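Caspase subunit p21 (Drosophila melanogaster, PDB 3SIR) acts as an effector caspase, a cysteine protease of the apoptosis execution cascade that works as a dimer of p21-p12 heterodimers. Local coordinates at residues L209-L214 against T247-I252. The protein carries 1 engineered substitution. Residues are numbered along the deposited sequence; the frame is centred on the assembly and turned at random.
Sequences LDILTL and TMLTRI
Ile211 and Leu249 meet methyl to methyl, CG2 of the isoleucine 3.6 Å from CD1 of the leucine, with the two side chains crossing at about a right angle. Ile211 touches through its short branch: CG1 stands anti to the backbone N (chi1 -172°) and leads the longer arm away, leaving CG2 facing Leu249. On one flank Asp210 lays its CB against CG2 of Ile252, also 3.6 Å, an aliphatic contact made by an acidic residue. On the other, Leu212 CD2 approaches Thr247 CG2 more loosely, at 4.1 Å. No hydrogen bond links the two segments, which meet by van der Waals contact; just past them, the backbone of Ile211 is hydrogen-bonded to Leu253.

Local interactions order each side. Asp210 is the N-cap of helix 211-223, and Leu214 N donates to its carbonyl oxygen. In segment 247-252, Thr247 OG1 accepts from Leu249 N at 2.7 Å, an ST turn formed where the chain leaves strand 244-247.

Leu212 and Leu249 both also rest on Leu173 of strand 172-179. The contact thus ties the first turn of helix 211-223 to the exit of strand 244-247, the edge strand of this chain's sheet within the caspase fold, beside the dimer interface, where Thr247 pairs with an antiparallel strand of the second subunit, carrying the sheet across, and Ile252 packs on Phe217 of that subunit.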
# COMPACT_ATOMS: atom_id res chain seq x y z
N LEU A 209 7.27 -10.93 -12.15
CA LEU A 209 6.05 -10.22 -11.77
C LEU A 209 6.38 -8.88 -11.11
O LEU A 209 7.35 -8.76 -10.37
CB LEU A 209 5.23 -11.07 -10.80
CG LEU A 209 4.01 -11.78 -11.39
CD1 LEU A 209 3.44 -12.74 -10.35
CD2 LEU A 209 2.97 -10.76 -11.81
N ASP A 210 5.49 -7.90 -11.29
CA ASP A 210 5.71 -6.57 -10.74
C ASP A 210 5.29 -6.49 -9.27
O ASP A 210 4.39 -7.21 -8.84
CB ASP A 210 5.00 -5.50 -11.58
CG ASP A 210 3.58 -5.24 -11.11
OD1 ASP A 210 3.34 -4.16 -10.53
OD2 ASP A 210 2.69 -6.07 -11.38
N ILE A 211 5.96 -5.63 -8.51
CA ILE A 211 5.99 -5.74 -7.06
C ILE A 211 4.59 -5.84 -6.44
O ILE A 211 4.36 -6.62 -5.52
CB ILE A 211 6.77 -4.59 -6.42
CG1 ILE A 211 6.97 -4.82 -4.92
CG2 ILE A 211 6.08 -3.26 -6.68
CD1 ILE A 211 7.93 -5.95 -4.59
N LEU A 212 3.64 -5.09 -7.00
CA LEU A 212 2.34 -4.89 -6.36
C LEU A 212 1.40 -6.07 -6.59
O LEU A 212 0.50 -6.32 -5.78
CB LEU A 212 1.70 -3.59 -6.85
CG LEU A 212 2.36 -2.28 -6.41
CD1 LEU A 212 1.75 -1.11 -7.16
CD2 LEU A 212 2.25 -2.09 -4.90
N THR A 213 1.60 -6.79 -7.69
CA THR A 213 0.91 -8.05 -7.93
C THR A 213 1.63 -9.21 -7.26
O THR A 213 1.03 -10.24 -6.94
CB THR A 213 0.76 -8.35 -9.44
OG1 THR A 213 2.06 -8.57 -10.00
CG2 THR A 213 0.10 -7.19 -10.18
N LEU A 214 2.91 -9.02 -6.96
CA LEU A 214 3.57 -9.87 -5.98
C LEU A 214 2.90 -9.70 -4.62
O LEU A 214 2.14 -10.57 -4.18
CB LEU A 214 5.06 -9.54 -5.90
CG LEU A 214 6.02 -10.70 -5.70
CD1 LEU A 214 5.52 -11.92 -6.45
CD2 LEU A 214 7.41 -10.32 -6.19
N THR A 247 1.57 2.04 -0.85
CA THR A 247 2.51 2.49 -1.87
C THR A 247 2.42 3.98 -2.16
O THR A 247 1.33 4.55 -2.20
CB THR A 247 2.32 1.75 -3.19
OG1 THR A 247 2.83 2.57 -4.25
CG2 THR A 247 0.84 1.49 -3.43
N MET A 248 3.56 4.59 -2.47
CA MET A 248 3.60 5.79 -3.31
C MET A 248 4.51 5.62 -4.51
O MET A 248 5.00 6.60 -5.08
CB MET A 248 4.03 7.01 -2.50
CG MET A 248 2.92 7.63 -1.68
SD MET A 248 2.73 6.80 -0.09
CE MET A 248 3.43 8.03 1.00
N LEU A 249 4.76 4.37 -4.89
CA LEU A 249 5.51 4.09 -6.10
C LEU A 249 4.92 4.93 -7.23
O LEU A 249 3.71 5.03 -7.36
CB LEU A 249 5.46 2.61 -6.45
CG LEU A 249 6.01 1.63 -5.41
CD1 LEU A 249 6.35 0.31 -6.07
CD2 LEU A 249 7.25 2.20 -4.72
N THR A 250 5.78 5.67 -7.93
CA THR A 250 5.35 6.40 -9.11
C THR A 250 5.42 5.55 -10.39
O THR A 250 4.97 6.00 -11.44
CB THR A 250 6.16 7.69 -9.30
OG1 THR A 250 7.56 7.38 -9.23
CG2 THR A 250 5.82 8.70 -8.21
N ARG A 251 5.87 4.30 -10.26
CA ARG A 251 6.17 3.46 -11.42
C ARG A 251 6.12 1.96 -11.11
O ARG A 251 6.30 1.55 -9.97
CB ARG A 251 7.54 3.81 -12.01
CG ARG A 251 7.99 5.25 -11.77
CD ARG A 251 8.83 5.77 -12.92
NE ARG A 251 9.93 6.61 -12.46
CZ ARG A 251 10.95 7.00 -13.22
NH1 ARG A 251 10.98 6.67 -14.51
NH2 ARG A 251 11.96 7.68 -12.69
N ILE A 252 6.02 1.16 -12.17
CA ILE A 252 6.03 -0.30 -12.06
C ILE A 252 7.41 -0.83 -11.72
O ILE A 252 8.32 -0.79 -12.56
CB ILE A 252 5.61 -0.94 -13.39
CG1 ILE A 252 4.23 -0.44 -13.82
CG2 ILE A 252 5.65 -2.46 -13.30
CD1 ILE A 252 4.02 -0.50 -15.31